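PDB 6OX6: Tas1 from Pseudomonas aeruginosa, which pyrophosphorylates adenosine nucleotides to make (p)ppApp as a type VI secretion toxin, depleting ADP and ATP in competitor cells. Local coordinates for residues Ile304-Glu315 with Pro359-Ile370; Ala323-Lys334 with Ser346-Thr354. One frame throughout, in Å; residues are numbered along the deposited sequence.

Interaction 1 of 2, residues Ile304-Glu315 with Pro359-Ile370. With ACT (acetate ion), chain I.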
loop_
_atom_site.group_PDB
_atom_site.type_symbol
_atom_site.label_atom_id
_atom_site.label_comp_id
_atom_site.label_asym_id
_atom_site.label_seq_id
_atom_site.Cartn_x
_atom_site.Cartn_y
_atom_site.Cartn_z
ATOM N N ILE A 304 8.192 -8.352 5.574
ATOM C CA ILE A 304 6.776 -8.006 5.673
ATOM C C ILE A 304 6.603 -6.884 6.688
ATOM O O ILE A 304 7.209 -6.893 7.768
ATOM C CB ILE A 304 5.926 -9.238 6.040
ATOM C CG1 ILE A 304 4.445 -8.859 6.069
ATOM C CG2 ILE A 304 6.347 -9.820 7.384
ATOM C CD1 ILE A 304 3.506 -10.085 6.119
ATOM N N LYS A 305 5.753 -5.912 6.354
ATOM C CA LYS A 305 5.688 -4.674 7.114
ATOM C C LYS A 305 4.335 -4.413 7.770
ATOM O O LYS A 305 4.203 -3.422 8.505
ATOM C CB LYS A 305 6.069 -3.498 6.203
ATOM C CG LYS A 305 7.392 -3.748 5.460
ATOM C CD LYS A 305 7.823 -2.561 4.593
ATOM C CE LYS A 305 9.161 -2.834 3.880
ATOM N NZ LYS A 305 9.087 -4.018 2.944
ATOM N N ASP A 306 3.336 -5.268 7.555
ATOM C CA ASP A 306 1.998 -5.002 8.070
ATOM C C ASP A 306 1.500 -6.127 8.964
ATOM O O ASP A 306 0.293 -6.326 9.103
ATOM C CB ASP A 306 1.010 -4.746 6.932
ATOM C CG ASP A 306 0.723 -6.001 6.095
ATOM O OD1 ASP A 306 1.585 -6.922 6.054
ATOM O OD2 ASP A 306 -0.362 -6.050 5.452
ATOM N N LEU A 307 2.414 -6.869 9.589
ATOM C CA LEU A 307 1.986 -7.800 10.628
ATOM C C LEU A 307 1.191 -7.069 11.706
ATOM O O LEU A 307 0.101 -7.503 12.102
ATOM C CB LEU A 307 3.203 -8.526 11.213
ATOM C CG LEU A 307 3.776 -9.580 10.260
ATOM C CD1 LEU A 307 5.026 -10.199 10.856
ATOM C CD2 LEU A 307 2.725 -10.661 9.954
ATOM N N ALA A 308 1.709 -5.940 12.163
ATOM C CA ALA A 308 0.994 -5.009 13.018
ATOM C C ALA A 308 0.606 -3.803 12.182
ATOM O O ALA A 308 1.420 -3.291 11.395
ATOM C CB ALA A 308 1.867 -4.571 14.202
ATOM N N ARG A 309 -0.628 -3.337 12.350
ATOM C CA ARG A 309 -1.051 -2.211 11.533
ATOM C C ARG A 309 -2.211 -1.498 12.198
ATOM O O ARG A 309 -2.960 -2.095 12.971
ATOM C CB ARG A 309 -1.435 -2.677 10.128
ATOM C CG ARG A 309 -2.606 -3.621 10.090
ATOM C CD ARG A 309 -3.112 -3.734 8.662
ATOM N NE ARG A 309 -4.368 -4.467 8.613
ATOM C CZ ARG A 309 -5.557 -3.924 8.870
ATOM N NH1 ARG A 309 -5.654 -2.627 9.166
ATOM N NH2 ARG A 309 -6.646 -4.679 8.824
ATOM N N ASN A 310 -2.366 -0.214 11.884
ATOM C CA ASN A 310 -3.588 0.482 12.253
ATOM C C ASN A 310 -3.815 1.636 11.285
ATOM O O ASN A 310 -3.044 1.857 10.348
ATOM C CB ASN A 310 -3.568 0.956 13.712
ATOM C CG ASN A 310 -2.376 1.809 14.034
ATOM O OD1 ASN A 310 -2.111 2.809 13.357
ATOM N ND2 ASN A 310 -1.685 1.473 15.128
ATOM N N THR A 311 -4.910 2.338 11.491
ATOM C CA THR A 311 -5.305 3.458 10.654
ATOM C C THR A 311 -5.617 4.643 11.554
ATOM O O THR A 311 -6.325 4.497 12.559
ATOM C CB THR A 311 -6.555 3.118 9.788
ATOM O OG1 THR A 311 -6.324 1.923 9.026
ATOM C CG2 THR A 311 -6.871 4.246 8.824
ATOM N N ILE A 312 -5.112 5.814 11.182
ATOM C CA ILE A 312 -5.470 7.052 11.853
ATOM C C ILE A 312 -6.442 7.816 10.965
ATOM O O ILE A 312 -6.152 8.103 9.796
ATOM C CB ILE A 312 -4.231 7.889 12.181
ATOM C CG1 ILE A 312 -3.289 7.099 13.097
ATOM C CG2 ILE A 312 -4.645 9.198 12.794
ATOM C CD1 ILE A 312 -1.957 7.796 13.372
ATOM N N ILE A 313 -7.613 8.119 11.499
ATOM C CA ILE A 313 -8.636 8.846 10.755
ATOM C C ILE A 313 -8.708 10.234 11.358
ATOM O O ILE A 313 -9.006 10.380 12.549
ATOM C CB ILE A 313 -10.003 8.138 10.802
ATOM C CG1 ILE A 313 -9.904 6.731 10.204
ATOM C CG2 ILE A 313 -11.091 8.953 10.092
ATOM C CD1 ILE A 313 -9.750 5.647 11.257
ATOM N N VAL A 314 -8.400 11.251 10.553
ATOM C CA VAL A 314 -8.484 12.641 10.985
ATOM C C VAL A 314 -9.115 13.430 9.852
ATOM O O VAL A 314 -9.220 12.953 8.723
ATOM C CB VAL A 314 -7.104 13.223 11.370
ATOM C CG1 VAL A 314 -6.620 12.638 12.708
ATOM C CG2 VAL A 314 -6.074 12.945 10.272
ATOM N N GLU A 315 -9.539 14.652 10.159
ATOM C CA GLU A 315 -10.123 15.492 9.124
ATOM C C GLU A 315 -9.088 15.814 8.050
ATOM O O GLU A 315 -7.875 15.695 8.262
ATOM C CB GLU A 315 -10.691 16.767 9.734
ATOM C CG GLU A 315 -11.815 16.476 10.697
ATOM C CD GLU A 315 -13.034 15.845 10.004
ATOM O OE1 GLU A 315 -13.232 16.060 8.780
ATOM O OE2 GLU A 315 -13.793 15.126 10.691
ATOM N N PRO A 359 8.687 -4.140 11.548
ATOM C CA PRO A 359 7.988 -2.921 11.133
ATOM C C PRO A 359 6.514 -2.936 11.514
ATOM O O PRO A 359 5.858 -3.981 11.581
ATOM C CB PRO A 359 8.177 -2.894 9.607
ATOM C CG PRO A 359 9.349 -3.803 9.343
ATOM C CD PRO A 359 9.246 -4.880 10.411
ATOM N N GLY A 360 6.007 -1.750 11.825
ATOM C CA GLY A 360 4.583 -1.537 11.978
ATOM C C GLY A 360 4.102 -0.612 10.877
ATOM O O GLY A 360 4.851 0.239 10.401
ATOM N N GLU A 361 2.856 -0.797 10.468
ATOM C CA GLU A 361 2.222 0.020 9.431
ATOM C C GLU A 361 1.200 0.958 10.060
ATOM O O GLU A 361 0.305 0.508 10.775
ATOM C CB GLU A 361 1.515 -0.846 8.385
ATOM C CG GLU A 361 0.585 -0.035 7.472
ATOM C CD GLU A 361 -0.256 -0.890 6.503
ATOM O OE1 GLU A 361 -1.406 -1.287 6.857
ATOM O OE2 GLU A 361 0.228 -1.152 5.375
ATOM N N ILE A 362 1.311 2.256 9.779
ATOM C CA ILE A 362 0.292 3.214 10.209
ATOM C C ILE A 362 -0.205 3.995 8.995
ATOM O O ILE A 362 0.548 4.777 8.399
ATOM C CB ILE A 362 0.807 4.177 11.279
ATOM C CG1 ILE A 362 1.249 3.420 12.523
ATOM C CG2 ILE A 362 -0.308 5.118 11.640
ATOM C CD1 ILE A 362 1.944 4.313 13.558
ATOM N N GLN A 363 -1.477 3.830 8.661
ATOM C CA GLN A 363 -2.084 4.568 7.561
ATOM C C GLN A 363 -2.869 5.747 8.103
ATOM O O GLN A 363 -3.383 5.705 9.221
ATOM C CB GLN A 363 -3.028 3.685 6.759
ATOM C CG GLN A 363 -2.357 2.557 6.046
ATOM C CD GLN A 363 -3.350 1.796 5.225
ATOM O OE1 GLN A 363 -4.073 0.946 5.735
ATOM N NE2 GLN A 363 -3.444 2.140 3.969
ATOM N N VAL A 364 -2.993 6.786 7.289
ATOM C CA VAL A 364 -3.726 7.983 7.672
ATOM C C VAL A 364 -4.571 8.419 6.493
ATOM O O VAL A 364 -4.102 8.423 5.347
ATOM C CB VAL A 364 -2.797 9.144 8.097
ATOM C CG1 VAL A 364 -3.599 10.158 8.850
ATOM C CG2 VAL A 364 -1.603 8.651 8.948
ATOM N N ASN A 365 -5.804 8.823 6.774
ATOM C CA ASN A 365 -6.675 9.335 5.721
ATOM C C ASN A 365 -7.834 10.061 6.376
ATOM O O ASN A 365 -8.024 9.991 7.591
ATOM C CB ASN A 365 -7.207 8.222 4.814
ATOM C CG ASN A 365 -7.194 8.623 3.344
ATOM O OD1 ASN A 365 -7.393 9.794 3.016
ATOM N ND2 ASN A 365 -6.923 7.668 2.461
ATOM N N SER A 366 -8.609 10.756 5.543
ATOM C CA SER A 366 -9.802 11.454 5.975
ATOM C C SER A 366 -11.018 10.530 5.948
ATOM O O SER A 366 -11.002 9.467 5.309
ATOM C CB SER A 366 -10.053 12.658 5.074
ATOM O OG SER A 366 -10.185 12.241 3.728
ATOM N N PRO A 367 -12.093 10.907 6.645
ATOM C CA PRO A 367 -13.326 10.111 6.536
ATOM C C PRO A 367 -13.878 10.071 5.118
ATOM O O PRO A 367 -14.417 9.036 4.699
ATOM C CB PRO A 367 -14.297 10.813 7.505
ATOM C CG PRO A 367 -13.422 11.624 8.430
ATOM C CD PRO A 367 -12.238 12.027 7.595
ATOM N N GLU A 368 -13.735 11.155 4.358
ATOM C CA GLU A 368 -14.288 11.180 3.008
ATOM C C GLU A 368 -13.607 10.151 2.119
ATOM O O GLU A 368 -14.267 9.449 1.341
ATOM C CB GLU A 368 -14.156 12.584 2.403
ATOM C CG GLU A 368 -15.037 13.632 3.075
ATOM C CD GLU A 368 -14.592 13.991 4.507
ATOM O OE1 GLU A 368 -13.457 13.631 4.898
ATOM O OE2 GLU A 368 -15.383 14.625 5.249
HETATM N N MSE A 369 -12.286 10.059 2.225
HETATM C CA MSE A 369 -11.517 9.129 1.416
HETATM C C MSE A 369 -11.822 7.700 1.763
HETATM O O MSE A 369 -11.896 6.846 0.853
HETATM C CB MSE A 369 -10.030 9.390 1.634
HETATM C CG MSE A 369 -9.571 10.613 0.849
HETATM SE SE MSE A 369 -10.211 10.482 -1.009
HETATM C CE MSE A 369 -9.373 8.760 -1.467
ATOM N N ILE A 370 -11.999 7.414 3.048
ATOM C CA ILE A 370 -12.286 6.053 3.503
ATOM C C ILE A 370 -13.692 5.638 3.092
ATOM O O ILE A 370 -13.917 4.511 2.635
ATOM C CB ILE A 370 -12.088 5.950 5.020
ATOM C CG1 ILE A 370 -10.579 5.912 5.321
ATOM C CG2 ILE A 370 -12.830 4.674 5.556
ATOM C CD1 ILE A 370 -10.212 6.324 6.720
HETATM C C ACT I . -7.274 2.893 3.901
HETATM O O ACT I . -6.672 2.147 3.072
HETATM O OXT ACT I . -8.392 2.707 4.463
HETATM C CH3 ACT I . -6.510 4.229 4.276
HETATM O O HOH W 1 5.290 -6.360 9.909
HETATM O O HOH W 2 -2.350 -3.595 5.624
HETATM O O HOH W 3 -3.635 0.168 8.283
HETATM O O HOH W 4 -6.739 0.724 6.549
#
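Ile-312 and Val-364 lie side by side on the apolar face of two parallel strands. Ile-312 CD1 sits 3.6 Å from CG2 of Ile-362. Val-364 CG1 also meets Val-314 CG2. Helix 256-273 packs against this face at Ile-312 and Asn-310. On the opposite face, near the strand ends, Ile-313 CG1 touches Ile-370 CD1 at 3.5 Å, the side chains crossing at about a right angle, and Ile-313 CG2 rests on the Pro-367 ring.

Six backbone hydrogen bonds join the two segments, the last just past strand 308-313, from Val-314 N to Asn-365 O. Asn-310 OD1 lies 3.4 Å from Ile-362 CG2 and has no polar partner, while its ND2 is bonded to Asp-264.

On the face of Ile-313, Glu-361 extends with CG anti to N (chi1 167°). Its OE1 lies 3.5 Å from Arg-309 CD, against the stem and not the guanidinium. Water links this OE1 to Asp-306 OD2, which also forms salt bridges with Lys-284 and Lys-292. Another water bridges Thr-311 OG1 and Gln-363 OE1, 2.8 Å from each. Ser-366 N-caps the following helix, its OG taking a weak bond from Met-369 N. This is a parallel pair within the mixed sheet of an alpha/beta fold.

Interaction 2 of 2, residues Ala323-Lys334 with Ser346-Thr354. With ACT (acetate ion), chain E.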
loop_
_atom_site.group_PDB
_atom_site.type_symbol
_atom_site.label_atom_id
_atom_site.label_comp_id
_atom_site.label_asym_id
_atom_site.label_seq_id
_atom_site.Cartn_x
_atom_site.Cartn_y
_atom_site.Cartn_z
ATOM N N ALA A 323 1.010 13.134 8.928
ATOM C CA ALA A 323 2.095 12.591 8.113
ATOM C C ALA A 323 3.460 13.087 8.589
ATOM O O ALA A 323 4.403 12.300 8.758
ATOM C CB ALA A 323 1.881 12.966 6.647
ATOM N N ALA A 324 3.582 14.403 8.780
ATOM C CA ALA A 324 4.841 14.993 9.246
ATOM C C ALA A 324 5.232 14.454 10.617
ATOM O O ALA A 324 6.421 14.283 10.916
ATOM C CB ALA A 324 4.710 16.511 9.299
ATOM N N GLU A 325 4.225 14.165 11.435
ATOM C CA GLU A 325 4.445 13.637 12.774
ATOM C C GLU A 325 5.098 12.258 12.729
ATOM O O GLU A 325 6.043 11.990 13.471
ATOM C CB GLU A 325 3.125 13.567 13.545
ATOM C CG GLU A 325 3.033 14.546 14.706
ATOM C CD GLU A 325 2.230 15.785 14.361
ATOM O OE1 GLU A 325 0.995 15.765 14.545
ATOM O OE2 GLU A 325 2.834 16.778 13.905
ATOM N N LEU A 326 4.595 11.387 11.859
ATOM C CA LEU A 326 5.147 10.045 11.741
ATOM C C LEU A 326 6.559 10.102 11.171
ATOM O O LEU A 326 7.431 9.299 11.540
ATOM C CB LEU A 326 4.223 9.185 10.852
ATOM C CG LEU A 326 2.774 8.969 11.339
ATOM C CD1 LEU A 326 1.866 8.443 10.222
ATOM C CD2 LEU A 326 2.752 7.995 12.474
ATOM N N ALA A 327 6.787 11.031 10.240
ATOM C CA ALA A 327 8.116 11.220 9.679
ATOM C C ALA A 327 9.095 11.612 10.772
ATOM O O ALA A 327 10.185 11.040 10.878
ATOM C CB ALA A 327 8.078 12.279 8.579
ATOM N N ASN A 328 8.697 12.558 11.631
ATOM C CA ASN A 328 9.582 12.994 12.704
ATOM C C ASN A 328 9.914 11.874 13.680
ATOM O O ASN A 328 10.891 11.985 14.423
ATOM C CB ASN A 328 8.963 14.180 13.436
ATOM C CG ASN A 328 9.030 15.430 12.612
ATOM O OD1 ASN A 328 9.974 15.615 11.844
ATOM N ND2 ASN A 328 8.009 16.265 12.710
ATOM N N ARG A 329 9.140 10.793 13.699
ATOM C CA ARG A 329 9.457 9.649 14.537
ATOM C C ARG A 329 10.207 8.575 13.774
ATOM O O ARG A 329 10.311 7.440 14.249
ATOM C CB ARG A 329 8.180 9.097 15.157
ATOM C CG ARG A 329 7.491 10.166 15.965
ATOM C CD ARG A 329 6.333 9.590 16.701
ATOM N NE ARG A 329 6.774 8.560 17.636
ATOM C CZ ARG A 329 6.725 8.667 18.960
ATOM N NH1 ARG A 329 6.258 9.771 19.533
ATOM N NH2 ARG A 329 7.143 7.662 19.711
ATOM N N GLY A 330 10.740 8.925 12.608
ATOM C CA GLY A 330 11.566 8.030 11.847
ATOM C C GLY A 330 10.824 7.099 10.919
ATOM O O GLY A 330 11.477 6.295 10.251
ATOM N N ALA A 331 9.492 7.158 10.877
ATOM C CA ALA A 331 8.746 6.329 9.933
ATOM C C ALA A 331 9.199 6.599 8.504
ATOM O O ALA A 331 9.540 7.726 8.134
ATOM C CB ALA A 331 7.247 6.597 10.044
ATOM N N LYS A 332 9.019 5.573 7.673
ATOM C CA LYS A 332 9.205 5.673 6.230
ATOM C C LYS A 332 7.787 6.124 5.848
ATOM O O LYS A 332 6.807 5.490 6.251
ATOM C CB LYS A 332 9.523 4.312 5.623
ATOM C CG LYS A 332 10.236 4.381 4.282
ATOM C CD LYS A 332 10.546 2.993 3.748
ATOM C CE LYS A 332 11.692 3.028 2.751
ATOM N NZ LYS A 332 11.713 4.298 1.973
ATOM N N VAL A 333 7.650 7.185 5.058
ATOM C CA VAL A 333 6.311 7.720 4.814
ATOM C C VAL A 333 6.064 7.841 3.318
ATOM O O VAL A 333 6.886 8.407 2.594
ATOM C CB VAL A 333 6.118 9.086 5.494
ATOM C CG1 VAL A 333 4.721 9.629 5.148
ATOM C CG2 VAL A 333 6.326 8.975 7.033
ATOM N N LYS A 334 4.924 7.320 2.856
ATOM C CA LYS A 334 4.466 7.494 1.481
ATOM C C LYS A 334 3.251 8.419 1.473
ATOM O O LYS A 334 2.208 8.090 2.048
ATOM C CB LYS A 334 4.107 6.146 0.844
ATOM C CG LYS A 334 3.474 6.277 -0.560
ATOM C CD LYS A 334 3.698 5.017 -1.395
ATOM C CE LYS A 334 3.129 3.782 -0.694
ATOM N NZ LYS A 334 1.685 3.586 -1.022
ATOM N N SER A 346 -5.903 9.048 -2.729
ATOM C CA SER A 346 -5.046 9.900 -1.905
ATOM C C SER A 346 -5.105 9.439 -0.456
ATOM O O SER A 346 -6.102 8.872 -0.011
ATOM C CB SER A 346 -5.425 11.396 -2.001
ATOM O OG SER A 346 -6.811 11.589 -1.778
ATOM N N GLY A 347 -4.023 9.668 0.271
ATOM C CA GLY A 347 -3.889 9.150 1.618
ATOM C C GLY A 347 -2.422 9.059 1.995
ATOM O O GLY A 347 -1.534 9.404 1.222
ATOM N N VAL A 348 -2.183 8.577 3.208
ATOM C CA VAL A 348 -0.831 8.446 3.736
ATOM C C VAL A 348 -0.627 7.016 4.175
ATOM O O VAL A 348 -1.517 6.416 4.787
ATOM C CB VAL A 348 -0.569 9.393 4.925
ATOM C CG1 VAL A 348 0.803 9.094 5.579
ATOM C CG2 VAL A 348 -0.670 10.805 4.466
ATOM N N ASN A 349 0.551 6.479 3.879
ATOM C CA ASN A 349 0.980 5.202 4.427
ATOM C C ASN A 349 2.375 5.377 5.006
ATOM O O ASN A 349 3.199 6.121 4.471
ATOM C CB ASN A 349 0.952 4.088 3.358
ATOM C CG ASN A 349 1.023 2.697 3.960
ATOM O OD1 ASN A 349 1.052 2.530 5.183
ATOM N ND2 ASN A 349 1.005 1.682 3.100
ATOM N N SER A 350 2.631 4.712 6.116
ATOM C CA SER A 350 3.932 4.835 6.729
ATOM C C SER A 350 4.310 3.500 7.329
ATOM O O SER A 350 3.448 2.694 7.698
ATOM C CB SER A 350 3.947 5.926 7.798
ATOM O OG SER A 350 3.215 5.512 8.933
ATOM N N THR A 351 5.608 3.288 7.437
ATOM C CA THR A 351 6.171 2.081 8.011
ATOM C C THR A 351 7.049 2.497 9.165
ATOM O O THR A 351 7.939 3.342 8.992
ATOM C CB THR A 351 7.004 1.310 6.984
ATOM O OG1 THR A 351 6.196 1.032 5.838
ATOM C CG2 THR A 351 7.531 0.005 7.586
HETATM N N MSE A 352 6.859 1.882 10.324
HETATM C CA MSE A 352 7.668 2.208 11.476
HETATM C C MSE A 352 8.446 1.026 11.959
HETATM O O MSE A 352 7.862 -0.054 12.157
HETATM C CB MSE A 352 6.765 2.609 12.631
HETATM C CG MSE A 352 6.223 4.017 12.474
HETATM SE SE MSE A 352 6.698 5.070 14.065
HETATM C CE MSE A 352 8.602 4.576 14.105
ATOM N N ASN A 353 9.752 1.185 12.130
ATOM C CA ASN A 353 10.564 0.109 12.693
ATOM C C ASN A 353 10.465 0.194 14.214
ATOM O O ASN A 353 11.023 1.105 14.830
ATOM C CB ASN A 353 12.011 0.204 12.223
ATOM C CG ASN A 353 12.193 -0.225 10.772
ATOM O OD1 ASN A 353 11.354 -0.939 10.224
ATOM N ND2 ASN A 353 13.302 0.190 10.149
ATOM N N THR A 354 9.747 -0.740 14.824
ATOM C CA THR A 354 9.462 -0.644 16.245
ATOM C C THR A 354 10.572 -1.272 17.068
ATOM O O THR A 354 11.346 -2.102 16.586
ATOM C CB THR A 354 8.168 -1.355 16.592
ATOM O OG1 THR A 354 8.292 -2.732 16.216
ATOM C CG2 THR A 354 7.014 -0.743 15.813
HETATM C C ACT E . -2.071 2.080 0.204
HETATM O O ACT E . -0.831 1.781 0.339
HETATM O OXT ACT E . -2.938 2.346 1.092
HETATM C CH3 ACT E . -2.588 2.129 -1.262
HETATM O O HOH W 5 10.937 3.828 11.850
#
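Strand 332-336, through its residues 332-334, and strand 347-353 run antiparallel, their axes at 166° and 4.6 Å apart at closest approach. Lys-332 with Thr-351 and Lys-334 with Asn-349 are hydrogen-bonded pairs, each joined by two backbone bonds. Lys-332 N to Thr-351 O and Thr-351 N to Lys-332 O are both 2.8 Å. Val-333 and Ser-350 form the non-hydrogen-bonded pair between them. Before the first strand the helix ends in a Schellman motif. Gly-330, with positive phi, is its C-prime residue, and Ala-331 N bonds back to Leu-326 O.

The helix covers the face carrying Val-333 and Ser-350. Ala-323 CB meets Val-348 CG2 at 4.0 Å, and Val-333 CG1 meets the other branch, Val-348 CG1. Leu-326 CD1 lies 3.5 Å from Ser-350 OG. That hydroxyl is bonded to Ile-362 O on the next strand. By the helix-to-strand loop, Met-352, a selenomethionine, packs its CG on Ala-331 CB at 3.7 Å, and a bend at chi3 (49°) carries its CE to Arg-329 O.

On the opposite face Lys-334 curls at chi3 (58°). Its NZ and Asn-349 ND2 both make weak hydrogen bonds to one oxygen of an acetate, probably from the crystallisation liquor. Lys-334 also forms a cation-pi contact with Phe-61 of the Pa14_01140 chain, and Phe-20 of that chain packs on Asn-349 and Thr-351. The contact is a helix leading into a beta hairpin, whose polar face meets the immunity protein.

Overall arrangement
Both interactions belong to one mixed five-stranded sheet, and their centres are about 10 Å apart. Across the sheet the strands run 277-280, 308-313, 359-365, 347-353, 332-336. Interaction 1 joins the second and third; interaction 2 joins the last two. The strands 347-353 and 359-365 follow each other in the chain and connect the contacts: backbone hydrogen bonds between Gly-360 and Met-352 and between Ile-362 and Ser-350 tie them together. Along the chain, interaction 2 is nested inside the loop closed by interaction 1. Interaction 1 is buried near the centre of the chain. Interaction 2 holds an outer strand of the sheet and supplies more of the surface facing Pa14_01140.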